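Local coordinates for protein arginyl-trna synthetase (Thermus thermophilus, PDB 1IQ0) that probably attaches L-arginine to its cognate tRNA(Arg) at the expense of ATP, as a monomeric class I aminoacyl-tRNA synthetase, at residues A[113-118]-A[182-187]; A[158-163]-A[210-215]; A[224-229]-A[403-408]; A[121-126]-A[228-233]. All coordinates share one frame; numbering follows the deposited sequence.

Contact 1: residues A[113-118]-A[182-187]; sequences NPNKEL and RAYVRL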
loop_
_atom_site.group_PDB
_atom_site.type_symbol
_atom_site.label_atom_id
_atom_site.label_comp_id
_atom_site.label_asym_id
_atom_site.label_seq_id
_atom_site.Cartn_x
_atom_site.Cartn_y
_atom_site.Cartn_z
ATOM N N ASN A 113 -13.167 -13.912 -1.990
ATOM C CA ASN A 113 -13.912 -15.146 -1.836
ATOM C C ASN A 113 -13.114 -16.231 -2.547
ATOM O O ASN A 113 -12.714 -16.064 -3.700
ATOM C CB ASN A 113 -15.308 -15.011 -2.448
ATOM C CG ASN A 113 -16.247 -14.212 -1.566
ATOM O OD1 ASN A 113 -16.280 -14.404 -0.356
ATOM N ND2 ASN A 113 -17.020 -13.320 -2.171
ATOM N N PRO A 114 -12.842 -17.348 -1.855
ATOM C CA PRO A 114 -12.075 -18.437 -2.472
ATOM C C PRO A 114 -12.974 -19.348 -3.303
ATOM O O PRO A 114 -13.062 -20.541 -3.039
ATOM C CB PRO A 114 -11.472 -19.149 -1.268
ATOM C CG PRO A 114 -12.571 -19.013 -0.230
ATOM C CD PRO A 114 -13.039 -17.577 -0.411
ATOM N N ASN A 115 -13.616 -18.788 -4.323
ATOM C CA ASN A 115 -14.547 -19.561 -5.136
ATOM C C ASN A 115 -14.334 -19.485 -6.650
ATOM O O ASN A 115 -15.051 -20.135 -7.405
ATOM C CB ASN A 115 -15.972 -19.118 -4.797
ATOM C CG ASN A 115 -16.268 -17.715 -5.284
ATOM O OD1 ASN A 115 -15.408 -16.830 -5.217
ATOM N ND2 ASN A 115 -17.488 -17.500 -5.777
ATOM N N LYS A 116 -13.356 -18.697 -7.090
ATOM C CA LYS A 116 -13.050 -18.542 -8.518
ATOM C C LYS A 116 -11.818 -17.649 -8.700
ATOM O O LYS A 116 -11.311 -17.088 -7.730
ATOM C CB LYS A 116 -14.254 -17.949 -9.268
ATOM C CG LYS A 116 -14.657 -16.533 -8.851
ATOM C CD LYS A 116 -16.014 -16.183 -9.458
ATOM C CE LYS A 116 -16.197 -14.684 -9.675
ATOM N NZ LYS A 116 -16.123 -13.892 -8.432
ATOM N N GLU A 117 -11.340 -17.518 -9.938
ATOM C CA GLU A 117 -10.145 -16.714 -10.220
ATOM C C GLU A 117 -10.324 -15.240 -9.880
ATOM O O GLU A 117 -11.425 -14.710 -9.947
ATOM C CB GLU A 117 -9.733 -16.850 -11.698
ATOM C CG GLU A 117 -10.637 -16.113 -12.684
ATOM C CD GLU A 117 -11.956 -16.832 -12.953
ATOM O OE1 GLU A 117 -12.836 -16.224 -13.600
ATOM O OE2 GLU A 117 -12.114 -17.998 -12.527
ATOM N N LEU A 118 -9.232 -14.575 -9.522
ATOM C CA LEU A 118 -9.280 -13.152 -9.184
ATOM C C LEU A 118 -9.591 -12.316 -10.423
ATOM O O LEU A 118 -9.236 -12.693 -11.538
ATOM C CB LEU A 118 -7.943 -12.685 -8.606
ATOM C CG LEU A 118 -7.175 -13.536 -7.590
ATOM C CD1 LEU A 118 -6.268 -12.596 -6.808
ATOM C CD2 LEU A 118 -8.098 -14.274 -6.635
ATOM N N ARG A 182 -15.581 -21.303 -13.954
ATOM C CA ARG A 182 -16.434 -21.693 -15.073
ATOM C C ARG A 182 -17.718 -22.330 -14.515
ATOM O O ARG A 182 -18.829 -22.015 -14.955
ATOM C CB ARG A 182 -15.674 -22.668 -15.985
ATOM C CG ARG A 182 -15.637 -22.232 -17.446
ATOM C CD ARG A 182 -14.301 -22.534 -18.145
ATOM N NE ARG A 182 -13.767 -23.860 -17.845
ATOM C CZ ARG A 182 -14.436 -25.000 -17.991
ATOM N NH1 ARG A 182 -15.689 -24.996 -18.438
ATOM N NH2 ARG A 182 -13.846 -26.152 -17.691
ATOM N N ALA A 183 -17.559 -23.204 -13.529
ATOM C CA ALA A 183 -18.696 -23.858 -12.896
ATOM C C ALA A 183 -19.581 -22.796 -12.245
ATOM O O ALA A 183 -20.802 -22.822 -12.384
ATOM C CB ALA A 183 -18.212 -24.854 -11.848
ATOM N N TYR A 184 -18.964 -21.850 -11.543
ATOM C CA TYR A 184 -19.732 -20.796 -10.896
ATOM C C TYR A 184 -20.533 -20.041 -11.950
ATOM O O TYR A 184 -21.716 -19.765 -11.761
ATOM C CB TYR A 184 -18.802 -19.820 -10.167
ATOM C CG TYR A 184 -19.518 -18.666 -9.489
ATOM C CD1 TYR A 184 -20.034 -18.798 -8.202
ATOM C CD2 TYR A 184 -19.678 -17.439 -10.139
ATOM C CE1 TYR A 184 -20.685 -17.737 -7.572
ATOM C CE2 TYR A 184 -20.332 -16.370 -9.516
ATOM C CZ TYR A 184 -20.830 -16.534 -8.231
ATOM O OH TYR A 184 -21.479 -15.497 -7.604
ATOM N N VAL A 185 -19.886 -19.704 -13.061
ATOM C CA VAL A 185 -20.563 -18.977 -14.131
ATOM C C VAL A 185 -21.711 -19.776 -14.746
ATOM O O VAL A 185 -22.751 -19.208 -15.070
ATOM C CB VAL A 185 -19.578 -18.563 -15.263
ATOM C CG1 VAL A 185 -20.360 -18.037 -16.479
ATOM C CG2 VAL A 185 -18.628 -17.479 -14.754
ATOM N N ARG A 186 -21.535 -21.085 -14.920
ATOM C CA ARG A 186 -22.619 -21.870 -15.495
ATOM C C ARG A 186 -23.824 -21.842 -14.556
ATOM O O ARG A 186 -24.957 -21.643 -14.997
ATOM C CB ARG A 186 -22.213 -23.324 -15.752
ATOM C CG ARG A 186 -23.049 -23.918 -16.879
ATOM C CD ARG A 186 -23.464 -25.359 -16.679
ATOM N NE ARG A 186 -22.406 -26.303 -17.003
ATOM C CZ ARG A 186 -22.627 -27.562 -17.366
ATOM N NH1 ARG A 186 -23.869 -28.016 -17.458
ATOM N NH2 ARG A 186 -21.609 -28.371 -17.628
ATOM N N LEU A 187 -23.571 -22.022 -13.262
ATOM C CA LEU A 187 -24.642 -22.006 -12.270
ATOM C C LEU A 187 -25.489 -20.739 -12.368
ATOM O O LEU A 187 -26.721 -20.811 -12.381
ATOM C CB LEU A 187 -24.073 -22.118 -10.849
ATOM C CG LEU A 187 -25.115 -22.021 -9.721
ATOM C CD1 LEU A 187 -26.072 -23.202 -9.811
ATOM C CD2 LEU A 187 -24.425 -22.000 -8.356
#
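Tyr184 turns its ring toward Asn115 and Lys116, and these three residues carry the contact between segments 113-118 and 182-187. The van der Waals part comes first. Asn115 ND2 lies 3.7 Å from Tyr184 CE1 and equally near CD1. The amide plane of Asn115 stands 82° from the ring plane, so the two groups are nearly perpendicular. On the CD2 side of the ring, Lys116 CD approaches Tyr184 CD2 at 3.9 Å. Tyr184 CG is anti to the backbone N (chi1 179°), which carries the ring off the helix to the two loop side chains. The charged part is slight. Lys116 bends at its last torsion, and NZ ends 5.5 Å from the centroid of the Tyr184 ring, 28° off the ring normal. This is long, at most a weak cation-pi attraction. No hydrogen bond joins the segments. The polar ends are held from outside: Tyr184 OH bonds to Gln155 OE1, and Asn115 ND2 makes a weak bond to Gln155 O. Asn115 and Lys116 belong to the predicted 'HIGH' region of the class I catalytic domain. This loop follows strand 104-108 and leads into helix 120-138, while Tyr184 reaches it from helix 176-189, with helix 154-165 packing beside both.

Contact 2: residues A[158-163]-A[210-215]; sequences ETLFAL and GELREE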
loop_
_atom_site.group_PDB
_atom_site.type_symbol
_atom_site.label_atom_id
_atom_site.label_comp_id
_atom_site.label_asym_id
_atom_site.label_seq_id
_atom_site.Cartn_x
_atom_site.Cartn_y
_atom_site.Cartn_z
ATOM N N GLU A 158 -21.646 -21.933 -3.501
ATOM C CA GLU A 158 -22.193 -21.984 -4.847
ATOM C C GLU A 158 -21.271 -22.649 -5.845
ATOM O O GLU A 158 -21.736 -23.420 -6.682
ATOM C CB GLU A 158 -22.563 -20.590 -5.347
ATOM C CG GLU A 158 -23.659 -19.940 -4.546
ATOM C CD GLU A 158 -24.257 -18.737 -5.244
ATOM O OE1 GLU A 158 -23.496 -17.920 -5.803
ATOM O OE2 GLU A 158 -25.495 -18.605 -5.224
ATOM N N THR A 159 -19.968 -22.379 -5.771
ATOM C CA THR A 159 -19.081 -23.004 -6.741
ATOM C C THR A 159 -18.917 -24.486 -6.449
ATOM O O THR A 159 -18.916 -25.295 -7.372
ATOM C CB THR A 159 -17.683 -22.334 -6.806
ATOM O OG1 THR A 159 -16.923 -22.673 -5.644
ATOM C CG2 THR A 159 -17.822 -20.842 -6.891
ATOM N N LEU A 160 -18.780 -24.848 -5.176
ATOM C CA LEU A 160 -18.635 -26.260 -4.829
ATOM C C LEU A 160 -19.896 -27.028 -5.237
ATOM O O LEU A 160 -19.820 -28.171 -5.675
ATOM C CB LEU A 160 -18.368 -26.428 -3.331
ATOM C CG LEU A 160 -17.034 -25.835 -2.861
ATOM C CD1 LEU A 160 -16.805 -26.143 -1.377
ATOM C CD2 LEU A 160 -15.912 -26.421 -3.702
ATOM N N PHE A 161 -21.054 -26.393 -5.094
ATOM C CA PHE A 161 -22.302 -27.028 -5.492
ATOM C C PHE A 161 -22.307 -27.216 -7.014
ATOM O O PHE A 161 -22.619 -28.300 -7.514
ATOM C CB PHE A 161 -23.502 -26.168 -5.096
ATOM C CG PHE A 161 -24.788 -26.614 -5.730
ATOM C CD1 PHE A 161 -25.410 -27.791 -5.320
ATOM C CD2 PHE A 161 -25.347 -25.887 -6.779
ATOM C CE1 PHE A 161 -26.568 -28.245 -5.948
ATOM C CE2 PHE A 161 -26.504 -26.330 -7.415
ATOM C CZ PHE A 161 -27.117 -27.514 -6.997
ATOM N N ALA A 162 -21.958 -26.154 -7.741
ATOM C CA ALA A 162 -21.925 -26.193 -9.200
ATOM C C ALA A 162 -21.006 -27.293 -9.744
ATOM O O ALA A 162 -21.360 -27.989 -10.693
ATOM C CB ALA A 162 -21.492 -24.835 -9.750
ATOM N N LEU A 163 -19.826 -27.437 -9.152
ATOM C CA LEU A 163 -18.880 -28.455 -9.590
ATOM C C LEU A 163 -19.489 -29.853 -9.519
ATOM O O LEU A 163 -19.275 -30.678 -10.402
ATOM C CB LEU A 163 -17.610 -28.402 -8.731
ATOM C CG LEU A 163 -16.711 -27.197 -9.015
ATOM C CD1 LEU A 163 -15.637 -27.067 -7.933
ATOM C CD2 LEU A 163 -16.078 -27.362 -10.392
ATOM N N GLY A 210 -17.539 -26.850 8.413
ATOM C CA GLY A 210 -16.118 -27.044 8.197
ATOM C C GLY A 210 -15.769 -28.362 7.528
ATOM O O GLY A 210 -14.636 -28.828 7.634
ATOM N N GLU A 211 -16.726 -28.956 6.823
ATOM C CA GLU A 211 -16.502 -30.241 6.175
ATOM C C GLU A 211 -16.022 -30.197 4.720
ATOM O O GLU A 211 -15.800 -31.246 4.110
ATOM C CB GLU A 211 -17.773 -31.097 6.304
ATOM C CG GLU A 211 -17.960 -31.670 7.713
ATOM C CD GLU A 211 -19.374 -32.153 7.993
ATOM O OE1 GLU A 211 -20.065 -32.592 7.050
ATOM O OE2 GLU A 211 -19.794 -32.107 9.169
ATOM N N LEU A 212 -15.852 -28.997 4.170
ATOM C CA LEU A 212 -15.377 -28.851 2.796
ATOM C C LEU A 212 -14.140 -27.961 2.711
ATOM O O LEU A 212 -13.889 -27.347 1.673
ATOM C CB LEU A 212 -16.466 -28.246 1.891
ATOM C CG LEU A 212 -17.711 -29.037 1.466
ATOM C CD1 LEU A 212 -17.307 -30.417 0.945
ATOM C CD2 LEU A 212 -18.648 -29.169 2.627
ATOM N N ARG A 213 -13.363 -27.874 3.783
ATOM C CA ARG A 213 -12.199 -27.008 3.735
ATOM C C ARG A 213 -11.187 -27.388 2.650
ATOM O O ARG A 213 -10.675 -26.512 1.944
ATOM C CB ARG A 213 -11.473 -26.940 5.082
ATOM C CG ARG A 213 -10.409 -25.840 5.034
ATOM C CD ARG A 213 -9.291 -25.963 6.048
ATOM N NE ARG A 213 -9.615 -25.322 7.309
ATOM C CZ ARG A 213 -8.777 -24.551 7.996
ATOM N NH1 ARG A 213 -7.553 -24.310 7.547
ATOM N NH2 ARG A 213 -9.169 -24.026 9.144
ATOM N N GLU A 214 -10.891 -28.677 2.516
ATOM C CA GLU A 214 -9.924 -29.111 1.507
ATOM C C GLU A 214 -10.366 -28.697 0.115
ATOM O O GLU A 214 -9.551 -28.237 -0.688
ATOM C CB GLU A 214 -9.719 -30.627 1.563
ATOM C CG GLU A 214 -9.234 -31.114 2.916
ATOM C CD GLU A 214 -8.118 -30.249 3.466
ATOM O OE1 GLU A 214 -7.057 -30.160 2.810
ATOM O OE2 GLU A 214 -8.304 -29.649 4.550
ATOM N N GLU A 215 -11.655 -28.853 -0.170
ATOM C CA GLU A 215 -12.176 -28.461 -1.472
ATOM C C GLU A 215 -11.956 -26.963 -1.712
ATOM O O GLU A 215 -11.638 -26.550 -2.824
ATOM C CB GLU A 215 -13.671 -28.794 -1.579
ATOM C CG GLU A 215 -13.962 -30.281 -1.803
ATOM C CD GLU A 215 -13.945 -31.110 -0.524
ATOM O OE1 GLU A 215 -13.486 -30.614 0.529
ATOM O OE2 GLU A 215 -14.393 -32.274 -0.574
#
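Leu160 pushes its two methyl groups against Leu212 and Glu215, each branch with a different nearest neighbour. The side chains of Leu160 and Leu212 run past each other in opposite directions. Leu160 CD1 therefore meets the root of the other leucine, 3.9 Å from Leu212 CB, and Leu212 CG follows at 4.2 Å from Leu160 CD1. Leu160 and Glu215 instead cross at about a right angle. Here Leu160 CD2 sits 3.9 Å from Glu215 CB, and CD1 lies nearly as close to the same carbon. The chain of Glu215 then bends at chi2 (82°), which takes the carboxylate away from the leucine while the aliphatic base stays in contact. Leu212 holds the N-cap position of helix 213-229, and Glu215 stands in its first turn, so Leu160 of helix 154-165 packs on the start of that helix. Leu160 also touches Val216, the residue after Glu215. Ala206 and Leu207 of helix 197-208 touch Leu212 as well. This is a small contact at the surface of the catalytic domain. Only carbon atoms meet across the two segments, with no hydrogen bond or salt bridge, so the contact probably rests on shape and removal of carbon from water. Glu215 takes part through its CB.

Contact 3: residues A[224-229]-A[403-408]; sequences MATMHA and VSVDEV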
loop_
_atom_site.group_PDB
_atom_site.type_symbol
_atom_site.label_atom_id
_atom_site.label_comp_id
_atom_site.label_asym_id
_atom_site.label_seq_id
_atom_site.Cartn_x
_atom_site.Cartn_y
_atom_site.Cartn_z
ATOM N N MET A 224 -3.663 -18.213 -5.114
ATOM C CA MET A 224 -2.391 -17.792 -4.542
ATOM C C MET A 224 -1.281 -17.698 -5.582
ATOM O O MET A 224 -0.318 -16.958 -5.388
ATOM C CB MET A 224 -1.979 -18.739 -3.410
ATOM C CG MET A 224 -0.864 -18.193 -2.529
ATOM S SD MET A 224 -0.802 -19.024 -0.916
ATOM C CE MET A 224 -2.455 -18.695 -0.323
ATOM N N ALA A 225 -1.407 -18.442 -6.679
ATOM C CA ALA A 225 -0.395 -18.383 -7.731
ATOM C C ALA A 225 -0.453 -16.986 -8.356
ATOM O O ALA A 225 0.572 -16.416 -8.739
ATOM C CB ALA A 225 -0.659 -19.453 -8.786
ATOM N N THR A 226 -1.662 -16.438 -8.445
ATOM C CA THR A 226 -1.871 -15.105 -9.000
ATOM C C THR A 226 -1.316 -14.048 -8.031
ATOM O O THR A 226 -0.665 -13.085 -8.448
ATOM C CB THR A 226 -3.373 -14.841 -9.233
ATOM O OG1 THR A 226 -3.921 -15.897 -10.030
ATOM C CG2 THR A 226 -3.585 -13.511 -9.946
ATOM N N MET A 227 -1.575 -14.235 -6.739
ATOM C CA MET A 227 -1.090 -13.310 -5.715
ATOM C C MET A 227 0.433 -13.256 -5.787
ATOM O O MET A 227 1.034 -12.186 -5.719
ATOM C CB MET A 227 -1.514 -13.790 -4.326
ATOM C CG MET A 227 -3.016 -13.750 -4.075
ATOM S SD MET A 227 -3.476 -14.622 -2.550
ATOM C CE MET A 227 -5.196 -15.117 -2.947
ATOM N N HIS A 228 1.041 -14.431 -5.921
ATOM C CA HIS A 228 2.487 -14.563 -6.013
ATOM C C HIS A 228 3.029 -13.858 -7.261
ATOM O O HIS A 228 4.040 -13.163 -7.195
ATOM C CB HIS A 228 2.874 -16.044 -6.055
ATOM C CG HIS A 228 4.351 -16.275 -6.134
ATOM N ND1 HIS A 228 5.200 -16.047 -5.069
ATOM C CD2 HIS A 228 5.137 -16.670 -7.165
ATOM C CE1 HIS A 228 6.443 -16.290 -5.443
ATOM N NE2 HIS A 228 6.433 -16.669 -6.709
ATOM N N ALA A 229 2.352 -14.031 -8.393
ATOM C CA ALA A 229 2.792 -13.406 -9.639
ATOM C C ALA A 229 2.667 -11.892 -9.566
ATOM O O ALA A 229 3.307 -11.180 -10.332
ATOM C CB ALA A 229 1.980 -13.938 -10.817
ATOM N N VAL A 403 -12.816 -9.878 -17.026
ATOM C CA VAL A 403 -11.508 -10.415 -17.378
ATOM C C VAL A 403 -10.727 -10.708 -16.101
ATOM O O VAL A 403 -10.650 -9.871 -15.201
ATOM C CB VAL A 403 -10.717 -9.422 -18.255
ATOM C CG1 VAL A 403 -9.372 -10.022 -18.654
ATOM C CG2 VAL A 403 -11.529 -9.070 -19.492
ATOM N N SER A 404 -10.163 -11.910 -16.026
ATOM C CA SER A 404 -9.395 -12.335 -14.866
ATOM C C SER A 404 -8.040 -11.652 -14.807
ATOM O O SER A 404 -7.509 -11.198 -15.824
ATOM C CB SER A 404 -9.166 -13.840 -14.905
ATOM O OG SER A 404 -8.265 -14.165 -15.946
ATOM N N VAL A 405 -7.481 -11.598 -13.606
ATOM C CA VAL A 405 -6.181 -10.989 -13.399
ATOM C C VAL A 405 -5.131 -11.788 -14.153
ATOM O O VAL A 405 -4.188 -11.223 -14.702
ATOM C CB VAL A 405 -5.823 -10.957 -11.898
ATOM C CG1 VAL A 405 -4.360 -10.535 -11.710
ATOM C CG2 VAL A 405 -6.747 -9.992 -11.172
ATOM N N ASP A 406 -5.294 -13.106 -14.184
ATOM C CA ASP A 406 -4.340 -13.950 -14.884
ATOM C C ASP A 406 -4.272 -13.607 -16.371
ATOM O O ASP A 406 -3.208 -13.706 -16.984
ATOM C CB ASP A 406 -4.690 -15.424 -14.704
ATOM C CG ASP A 406 -4.446 -15.908 -13.290
ATOM O OD1 ASP A 406 -3.556 -15.347 -12.610
ATOM O OD2 ASP A 406 -5.133 -16.859 -12.868
ATOM N N GLU A 407 -5.402 -13.199 -16.944
ATOM C CA GLU A 407 -5.429 -12.833 -18.352
ATOM C C GLU A 407 -4.766 -11.477 -18.549
ATOM O O GLU A 407 -4.028 -11.287 -19.509
ATOM C CB GLU A 407 -6.863 -12.792 -18.878
ATOM C CG GLU A 407 -7.529 -14.156 -18.913
ATOM C CD GLU A 407 -8.979 -14.080 -19.347
ATOM O OE1 GLU A 407 -9.237 -13.686 -20.507
ATOM O OE2 GLU A 407 -9.859 -14.410 -18.521
ATOM N N VAL A 408 -5.032 -10.532 -17.650
ATOM C CA VAL A 408 -4.417 -9.220 -17.773
ATOM C C VAL A 408 -2.908 -9.401 -17.674
ATOM O O VAL A 408 -2.154 -8.766 -18.406
ATOM C CB VAL A 408 -4.901 -8.246 -16.677
ATOM C CG1 VAL A 408 -4.119 -6.937 -16.763
ATOM C CG2 VAL A 408 -6.390 -7.954 -16.855
#
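Thr226 OG1 donates a hydrogen bond of 2.7 Å to Asp406 OD1, the one hydrogen bond across segments 224-229 and 403-408. The hydroxyl meets the syn side of OD1 and lies 18° out of the carboxylate plane. OG1 is gripped a second time, by the ammonium group of Lys175, which lies outside both segments. Lys175 also forms a salt bridge to Asp406 OD2, so hydroxyl, carboxylate and ammonium make a closed polar cluster. The positive charge probably helps keep Asp406 ionised.

The other branch of Thr226 does apolar work. CG2 is anti to the backbone N, while OG1 lies beside it (chi1 -54°), and one side chain thus serves two partners. Thr226 CG2 comes 3.5 Å from Val405 CG1, the closest carbon pair of the contact. A valine in place of Thr226 would remove the hydroxyl, and would probably leave Asp406 OD1 without its donor and Lys175 without one of its acceptors.

On the other segment the N-terminus of helix 405-423 is capped by Ser404. Its OG accepts from Glu407 N at 3.2 Å, with an N-H...O angle of 145°. This bond helps to hold the first turn, from which Val405 and Asp406 present their side chains to Thr226.

The contact is largely buried and joins two parts of the catalytic domain that are far apart in sequence. Helix 213-229, near its C-terminal end, meets the beginning of helix 405-423. Leu123 of helix 120-138 touches Val405, and strand 380-390 lies against Val408.

Contact 4: residues A[121-126]-A[228-233]; sequences GHLRNI and HALNAR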
loop_
_atom_site.group_PDB
_atom_site.type_symbol
_atom_site.label_atom_id
_atom_site.label_comp_id
_atom_site.label_asym_id
_atom_site.label_seq_id
_atom_site.Cartn_x
_atom_site.Cartn_y
_atom_site.Cartn_z
ATOM N N GLY A 121 -10.859 -6.060 -10.263
ATOM C CA GLY A 121 -11.193 -5.319 -9.062
ATOM C C GLY A 121 -10.268 -5.663 -7.909
ATOM O O GLY A 121 -9.988 -4.828 -7.046
ATOM N N HIS A 122 -9.779 -6.897 -7.908
ATOM C CA HIS A 122 -8.887 -7.390 -6.866
ATOM C C HIS A 122 -7.447 -6.921 -7.056
ATOM O O HIS A 122 -6.641 -6.994 -6.128
ATOM C CB HIS A 122 -8.925 -8.923 -6.846
ATOM C CG HIS A 122 -10.281 -9.484 -6.558
ATOM N ND1 HIS A 122 -10.786 -10.591 -7.209
ATOM C CD2 HIS A 122 -11.233 -9.098 -5.675
ATOM C CE1 HIS A 122 -11.988 -10.864 -6.736
ATOM N NE2 HIS A 122 -12.282 -9.975 -5.804
ATOM N N LEU A 123 -7.131 -6.451 -8.262
ATOM C CA LEU A 123 -5.787 -5.982 -8.591
ATOM C C LEU A 123 -5.336 -4.816 -7.731
ATOM O O LEU A 123 -4.277 -4.869 -7.111
ATOM C CB LEU A 123 -5.717 -5.550 -10.055
ATOM C CG LEU A 123 -4.805 -6.336 -10.990
ATOM C CD1 LEU A 123 -4.854 -5.683 -12.355
ATOM C CD2 LEU A 123 -3.387 -6.359 -10.451
ATOM N N ARG A 124 -6.130 -3.754 -7.715
ATOM C CA ARG A 124 -5.787 -2.578 -6.935
ATOM C C ARG A 124 -5.639 -2.903 -5.445
ATOM O O ARG A 124 -4.721 -2.406 -4.784
ATOM C CB ARG A 124 -6.833 -1.473 -7.123
ATOM C CG ARG A 124 -6.649 -0.342 -6.128
ATOM C CD ARG A 124 -6.413 1.014 -6.753
ATOM N NE ARG A 124 -7.636 1.632 -7.236
ATOM C CZ ARG A 124 -7.792 2.941 -7.427
ATOM N NH1 ARG A 124 -6.807 3.784 -7.168
ATOM N NH2 ARG A 124 -8.934 3.406 -7.909
ATOM N N ASN A 125 -6.541 -3.736 -4.930
ATOM C CA ASN A 125 -6.526 -4.131 -3.522
ATOM C C ASN A 125 -5.157 -4.689 -3.169
ATOM O O ASN A 125 -4.507 -4.222 -2.239
ATOM C CB ASN A 125 -7.604 -5.197 -3.264
ATOM C CG ASN A 125 -7.689 -5.618 -1.800
ATOM O OD1 ASN A 125 -8.765 -5.579 -1.192
ATOM N ND2 ASN A 125 -6.558 -6.026 -1.230
ATOM N N ILE A 126 -4.734 -5.694 -3.925
ATOM C CA ILE A 126 -3.455 -6.350 -3.705
ATOM C C ILE A 126 -2.276 -5.385 -3.859
ATOM O O ILE A 126 -1.394 -5.328 -2.999
ATOM C CB ILE A 126 -3.282 -7.535 -4.690
ATOM C CG1 ILE A 126 -4.444 -8.517 -4.510
ATOM C CG2 ILE A 126 -1.943 -8.231 -4.454
ATOM C CD1 ILE A 126 -4.358 -9.758 -5.373
ATOM N N HIS A 228 1.041 -14.431 -5.921
ATOM C CA HIS A 228 2.487 -14.563 -6.013
ATOM C C HIS A 228 3.029 -13.858 -7.261
ATOM O O HIS A 228 4.040 -13.163 -7.195
ATOM C CB HIS A 228 2.874 -16.044 -6.055
ATOM C CG HIS A 228 4.351 -16.275 -6.134
ATOM N ND1 HIS A 228 5.200 -16.047 -5.069
ATOM C CD2 HIS A 228 5.137 -16.670 -7.165
ATOM C CE1 HIS A 228 6.443 -16.290 -5.443
ATOM N NE2 HIS A 228 6.433 -16.669 -6.709
ATOM N N ALA A 229 2.352 -14.031 -8.393
ATOM C CA ALA A 229 2.792 -13.406 -9.639
ATOM C C ALA A 229 2.667 -11.892 -9.566
ATOM O O ALA A 229 3.307 -11.180 -10.332
ATOM C CB ALA A 229 1.980 -13.938 -10.817
ATOM N N LEU A 230 1.830 -11.398 -8.655
ATOM C CA LEU A 230 1.663 -9.958 -8.503
ATOM C C LEU A 230 2.704 -9.409 -7.538
ATOM O O LEU A 230 2.710 -8.227 -7.229
ATOM C CB LEU A 230 0.257 -9.635 -7.995
ATOM C CG LEU A 230 -0.868 -9.816 -9.015
ATOM C CD1 LEU A 230 -2.214 -9.608 -8.333
ATOM C CD2 LEU A 230 -0.686 -8.824 -10.163
ATOM N N ASN A 231 3.581 -10.292 -7.075
ATOM C CA ASN A 231 4.657 -9.954 -6.146
ATOM C C ASN A 231 4.149 -9.406 -4.806
ATOM O O ASN A 231 4.730 -8.489 -4.231
ATOM C CB ASN A 231 5.638 -8.972 -6.806
ATOM C CG ASN A 231 6.936 -8.816 -6.011
ATOM O OD1 ASN A 231 7.433 -9.771 -5.404
ATOM N ND2 ASN A 231 7.494 -7.610 -6.024
ATOM N N ALA A 232 3.055 -9.989 -4.324
ATOM C CA ALA A 232 2.452 -9.615 -3.041
ATOM C C ALA A 232 3.017 -10.551 -1.970
ATOM O O ALA A 232 3.340 -11.702 -2.263
ATOM C CB ALA A 232 0.936 -9.765 -3.117
ATOM N N ARG A 233 3.137 -10.069 -0.736
ATOM C CA ARG A 233 3.675 -10.898 0.346
ATOM C C ARG A 233 2.639 -11.119 1.453
ATOM O O ARG A 233 1.837 -10.237 1.735
ATOM C CB ARG A 233 4.922 -10.242 0.956
ATOM C CG ARG A 233 5.797 -9.480 -0.035
ATOM C CD ARG A 233 7.084 -8.943 0.606
ATOM N NE ARG A 233 6.877 -8.351 1.929
ATOM C CZ ARG A 233 5.975 -7.414 2.213
ATOM N NH1 ARG A 233 5.177 -6.946 1.264
ATOM N NH2 ARG A 233 5.864 -6.947 3.452
#
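This is a buried, purely apolar contact between helix 120-138 and the turn that ends helix 213-229, in the interior of the catalytic domain. Four side chains make it: Leu123 and Ile126 from the first element, Leu230 and Ala232 from the second. Leu230 is central. Its CD2 lies 3.7 Å from Leu123 CD2, and its CD1 lies 3.7 Å from Ile126 CD1, so the nearest partner of each methyl is a different helix residue. Leu230 crosses both of these side chains at about a right angle. Ile126 also uses its other branch: with chi1 at -58° CG1 lies opposite the carbonyl carbon, and CG2 takes the place opposite N, from which it reaches Ala232 CB at 3.5 Å. Leu123 and Ile126 are three residues apart, about one helical turn, so both can reach Leu230. Asn231, with positive phi (61°), closes the preceding helix in a Schellman motif. On either side of it in sequence, Leu230 and Ala232 both point their CB toward helix 120-138. Gly121 and His122 complete the predicted 'HIGH' region. Around the contact, Val405 and Leu409 of helix 405-423 cover Leu230, Ile442 and Met446 of helix 430-448 pack on Leu123, and Leu118 and Thr110 from loops touch Ile126.

Contacts 3 and 4 are buried, contact 1 is partly buried and contact 2 lies at the surface. Helix 213-229 ties three of them together: contact 2 uses its start, contact 3 its last turns and contact 4 its C-terminal turn. Contacts 3 and 4 share His228 and Ala229, and their centres are about 8 Å apart. Contact 1 holds six residues of the predicted 'HIGH' region and contact 4 its last two. They meet where Leu118 CD1 packs on Ile126 CD1 at 3.7 Å. Chemistry does not simply follow depth. Contacts 2 and 4 are both apolar, one shallow and one deep. Contact 3 adds a hydroxyl-carboxylate bond backed by a lysine to its apolar touch, and contact 1 rests on a tyrosine ring.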